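Local coordinates for protein transcription termination factor FttA (Methanosarcina mazei, PDB 2XR1) that probably terminates transcription by zinc-dependent endonucleolytic cleavage of nascent RNA at the polymerase exit channel, followed by 5'-3' exonucleolytic degradation, at residues I507-V519 and L534-G546. Sequence-based numbering, arbitrary orientation.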
loop_
_atom_site.group_PDB
_atom_site.type_symbol
_atom_site.label_atom_id
_atom_site.label_comp_id
_atom_site.label_asym_id
_atom_site.label_seq_id
_atom_site.Cartn_x
_atom_site.Cartn_y
_atom_site.Cartn_z
ATOM N N ILE B 507 -14.654 44.390 0.692
ATOM C CA ILE B 507 -15.422 43.161 0.784
ATOM C C ILE B 507 -14.511 41.943 1.023
ATOM O O ILE B 507 -13.739 41.568 0.139
ATOM C CB ILE B 507 -16.273 42.959 -0.479
ATOM C CG1 ILE B 507 -17.115 44.215 -0.709
ATOM C CG2 ILE B 507 -17.172 41.738 -0.350
ATOM C CD1 ILE B 507 -18.094 44.094 -1.809
ATOM N N LEU B 508 -14.584 41.362 2.219
ATOM C CA LEU B 508 -14.058 40.024 2.443
ATOM C C LEU B 508 -15.167 39.067 2.079
ATOM O O LEU B 508 -16.285 39.212 2.548
ATOM C CB LEU B 508 -13.622 39.819 3.887
ATOM C CG LEU B 508 -12.160 40.216 4.138
ATOM C CD1 LEU B 508 -11.736 41.286 3.187
ATOM C CD2 LEU B 508 -11.905 40.674 5.570
ATOM N N ALA B 509 -14.887 38.124 1.200
ATOM C CA ALA B 509 -15.929 37.223 0.742
ATOM C C ALA B 509 -15.329 35.919 0.302
ATOM O O ALA B 509 -14.172 35.856 -0.146
ATOM C CB ALA B 509 -16.730 37.833 -0.393
ATOM N N THR B 510 -16.177 34.908 0.374
ATOM C CA THR B 510 -15.830 33.527 0.149
ATOM C C THR B 510 -16.168 33.142 -1.304
ATOM O O THR B 510 -17.093 33.710 -1.890
ATOM C CB THR B 510 -16.599 32.711 1.239
ATOM O OG1 THR B 510 -15.643 32.134 2.138
ATOM C CG2 THR B 510 -17.549 31.659 0.690
ATOM N N SER B 511 -15.471 32.190 -1.915
ATOM C CA SER B 511 -14.412 31.402 -1.295
ATOM C C SER B 511 -13.043 31.916 -1.665
ATOM O O SER B 511 -12.851 32.555 -2.658
ATOM C CB SER B 511 -14.518 29.937 -1.716
ATOM O OG SER B 511 -14.699 29.846 -3.097
ATOM N N GLY B 512 -12.078 31.586 -0.849
ATOM C CA GLY B 512 -10.732 32.152 -0.980
ATOM C C GLY B 512 -9.931 31.998 -2.253
ATOM O O GLY B 512 -8.918 32.673 -2.385
ATOM N N MET B 513 -10.354 31.127 -3.169
ATOM C CA MET B 513 -9.693 31.000 -4.495
ATOM C C MET B 513 -10.668 31.163 -5.666
ATOM O O MET B 513 -10.417 30.723 -6.790
ATOM C CB MET B 513 -8.900 29.691 -4.569
ATOM C CG MET B 513 -7.784 29.631 -3.506
ATOM S SD MET B 513 -6.834 28.139 -3.647
ATOM C CE MET B 513 -5.433 28.435 -2.543
ATOM N N MET B 514 -11.800 31.802 -5.370
ATOM C CA MET B 514 -12.801 32.195 -6.348
ATOM C C MET B 514 -13.393 31.054 -7.148
ATOM O O MET B 514 -13.938 31.286 -8.214
ATOM C CB MET B 514 -12.215 33.257 -7.284
ATOM C CG MET B 514 -11.798 34.511 -6.558
ATOM S SD MET B 514 -10.991 35.738 -7.583
ATOM C CE MET B 514 -12.383 36.670 -8.232
ATOM N N ASN B 515 -13.311 29.829 -6.637
ATOM C CA ASN B 515 -13.982 28.697 -7.288
ATOM C C ASN B 515 -15.470 28.708 -7.052
ATOM O O ASN B 515 -16.203 27.931 -7.649
ATOM C CB ASN B 515 -13.353 27.330 -6.921
ATOM C CG ASN B 515 -12.411 26.799 -8.035
ATOM O OD1 ASN B 515 -12.146 27.501 -9.017
ATOM N ND2 ASN B 515 -11.912 25.563 -7.880
ATOM N N GLY B 516 -15.931 29.596 -6.187
ATOM C CA GLY B 516 -17.350 29.856 -6.070
ATOM C C GLY B 516 -17.655 30.699 -4.865
ATOM O O GLY B 516 -16.762 31.248 -4.239
ATOM N N GLY B 517 -18.933 30.780 -4.528
ATOM C CA GLY B 517 -19.366 31.509 -3.347
ATOM C C GLY B 517 -19.767 32.921 -3.699
ATOM O O GLY B 517 -19.746 33.309 -4.865
ATOM N N PRO B 518 -20.156 33.700 -2.693
ATOM C CA PRO B 518 -20.623 35.057 -2.935
ATOM C C PRO B 518 -19.571 35.975 -3.593
ATOM O O PRO B 518 -19.948 36.958 -4.228
ATOM C CB PRO B 518 -20.992 35.551 -1.524
ATOM C CG PRO B 518 -20.218 34.652 -0.592
ATOM C CD PRO B 518 -20.227 33.333 -1.271
ATOM N N VAL B 519 -18.278 35.670 -3.465
ATOM C CA VAL B 519 -17.257 36.535 -4.064
ATOM C C VAL B 519 -17.409 36.592 -5.595
ATOM O O VAL B 519 -17.002 37.548 -6.253
ATOM C CB VAL B 519 -15.813 36.126 -3.652
ATOM C CG1 VAL B 519 -15.319 34.904 -4.417
ATOM C CG2 VAL B 519 -14.863 37.291 -3.839
ATOM N N LEU B 534 -8.898 43.989 -6.869
ATOM C CA LEU B 534 -9.089 42.629 -6.428
ATOM C C LEU B 534 -7.833 42.185 -5.697
ATOM O O LEU B 534 -6.782 42.077 -6.325
ATOM C CB LEU B 534 -9.352 41.724 -7.638
ATOM C CG LEU B 534 -9.568 40.234 -7.339
ATOM C CD1 LEU B 534 -10.906 40.067 -6.668
ATOM C CD2 LEU B 534 -9.457 39.413 -8.628
ATOM N N VAL B 535 -7.938 41.901 -4.395
ATOM C CA VAL B 535 -6.749 41.715 -3.562
ATOM C C VAL B 535 -6.531 40.258 -3.230
ATOM O O VAL B 535 -7.310 39.671 -2.504
ATOM C CB VAL B 535 -6.887 42.521 -2.253
ATOM C CG1 VAL B 535 -5.573 42.536 -1.464
ATOM C CG2 VAL B 535 -7.333 43.964 -2.571
ATOM N N PHE B 536 -5.478 39.666 -3.755
ATOM C CA PHE B 536 -5.107 38.310 -3.361
ATOM C C PHE B 536 -4.166 38.307 -2.159
ATOM O O PHE B 536 -3.069 38.826 -2.245
ATOM C CB PHE B 536 -4.428 37.580 -4.514
ATOM C CG PHE B 536 -5.353 37.227 -5.630
ATOM C CD1 PHE B 536 -6.352 36.298 -5.447
ATOM C CD2 PHE B 536 -5.215 37.809 -6.883
ATOM C CE1 PHE B 536 -7.210 35.970 -6.474
ATOM C CE2 PHE B 536 -6.066 37.463 -7.918
ATOM C CZ PHE B 536 -7.057 36.545 -7.707
ATOM N N VAL B 537 -4.584 37.678 -1.065
ATOM C CA VAL B 537 -3.868 37.750 0.202
ATOM C C VAL B 537 -3.164 36.455 0.545
ATOM O O VAL B 537 -2.496 36.371 1.566
ATOM C CB VAL B 537 -4.792 38.080 1.350
ATOM C CG1 VAL B 537 -5.472 39.438 1.124
ATOM C CG2 VAL B 537 -5.775 36.999 1.518
ATOM N N GLY B 538 -3.283 35.455 -0.310
ATOM C CA GLY B 538 -2.551 34.217 -0.126
ATOM C C GLY B 538 -2.431 33.469 -1.444
ATOM O O GLY B 538 -3.102 33.840 -2.414
ATOM N N TYR B 539 -1.662 32.383 -1.478
ATOM C CA TYR B 539 -1.534 31.600 -2.716
ATOM C C TYR B 539 -2.894 31.131 -3.239
ATOM O O TYR B 539 -3.847 30.940 -2.478
ATOM C CB TYR B 539 -0.611 30.375 -2.541
ATOM C CG TYR B 539 -1.301 29.198 -1.894
ATOM C CD1 TYR B 539 -1.544 29.179 -0.541
ATOM C CD2 TYR B 539 -1.726 28.131 -2.647
ATOM C CE1 TYR B 539 -2.206 28.129 0.066
ATOM C CE2 TYR B 539 -2.377 27.030 -2.060
ATOM C CZ TYR B 539 -2.631 27.042 -0.700
ATOM O OH TYR B 539 -3.278 25.967 -0.102
ATOM N N GLN B 540 -2.945 30.956 -4.556
ATOM C CA GLN B 540 -4.083 30.397 -5.275
ATOM C C GLN B 540 -3.565 29.145 -5.964
ATOM O O GLN B 540 -2.592 29.208 -6.680
ATOM C CB GLN B 540 -4.562 31.374 -6.333
ATOM C CG GLN B 540 -4.739 32.811 -5.862
ATOM C CD GLN B 540 -5.974 32.990 -5.047
ATOM O OE1 GLN B 540 -7.059 32.571 -5.438
ATOM N NE2 GLN B 540 -5.819 33.584 -3.871
ATOM N N ALA B 541 -4.209 28.006 -5.727
ATOM C CA ALA B 541 -3.710 26.730 -6.204
ATOM C C ALA B 541 -3.945 26.557 -7.702
ATOM O O ALA B 541 -4.816 27.205 -8.261
ATOM C CB ALA B 541 -4.379 25.619 -5.459
ATOM N N ASP B 542 -3.157 25.683 -8.326
ATOM C CA ASP B 542 -3.397 25.219 -9.674
ATOM C C ASP B 542 -4.868 24.910 -9.921
ATOM O O ASP B 542 -5.517 24.271 -9.092
ATOM C CB ASP B 542 -2.640 23.910 -9.917
ATOM C CG ASP B 542 -1.118 24.093 -10.052
ATOM O OD1 ASP B 542 -0.624 25.253 -10.130
ATOM O OD2 ASP B 542 -0.417 23.045 -10.081
ATOM N N GLY B 543 -5.385 25.338 -11.070
ATOM C CA GLY B 543 -6.727 24.969 -11.510
ATOM C C GLY B 543 -7.827 25.848 -10.961
ATOM O O GLY B 543 -8.982 25.690 -11.316
ATOM N N THR B 544 -7.494 26.777 -10.086
ATOM C CA THR B 544 -8.516 27.640 -9.525
ATOM C C THR B 544 -8.744 28.867 -10.387
ATOM O O THR B 544 -7.861 29.314 -11.104
ATOM C CB THR B 544 -8.200 28.090 -8.056
ATOM O OG1 THR B 544 -6.937 28.748 -7.969
ATOM C CG2 THR B 544 -8.205 26.899 -7.128
ATOM N N ILE B 545 -9.950 29.417 -10.287
ATOM C CA ILE B 545 -10.286 30.653 -10.965
ATOM C C ILE B 545 -9.311 31.711 -10.490
ATOM O O ILE B 545 -8.704 32.381 -11.298
ATOM C CB ILE B 545 -11.759 31.068 -10.696
ATOM C CG1 ILE B 545 -12.715 30.131 -11.434
ATOM C CG2 ILE B 545 -11.998 32.512 -11.079
ATOM C CD1 ILE B 545 -12.454 30.026 -12.918
ATOM N N GLY B 546 -9.132 31.833 -9.182
ATOM C CA GLY B 546 -8.223 32.841 -8.649
ATOM C C GLY B 546 -6.823 32.748 -9.234
ATOM O O GLY B 546 -6.197 33.749 -9.584
#
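M513 and G546 bring the two backbones together, their CA atoms 4.8 Å apart, where the type I turn S511-M514 meets the first turn of helix 545-550. G546 N donates to M513 O at 2.9 Å, and next to it I545 N is taken by N515 OD1 (3.2 Å, N-H...O 162°), the donor standing above the amide plane. Two amides at the start of the helix thus find acceptors on M513 and the residue after the turn, N515, while the hydroxyl of the N-cap T544 serves R547 N and also bonds A541 O. The side chain of M513, extended beyond CG (chi3 170°), runs past that of Q540 in the opposite direction. Its CE lies over one face of the Y539 ring, offset toward the rim and 3.7 Å from the ring centroid, a CH-pi contact, and its SD accepts a weak hydrogen bond from A541 N. These loops follow strands 506-509 and 533-536, which flank strand 414-417 in the parallel sheet of the beta-CASP domain; they leave the C-terminal ends of these strands, on the side of the metallo-beta-lactamase domain. Y539 reaches the zinc site there, its side chain about 4 Å from that of the zinc ligand H607. M514 turns the other way, into the interior: CB packs on I545 CG2 at 3.9 Å, SD makes an oblique Met-aromatic contact with F536, and the bend at chi3 (87°) carries CE to L534 CD1, 4.0 Å away. M520 and F523 of helix 518-526 also touch this methionine. Q540 NE2 bonds back to G538 O, and R423 touches both Q540 and M513 while donating to Y539 O.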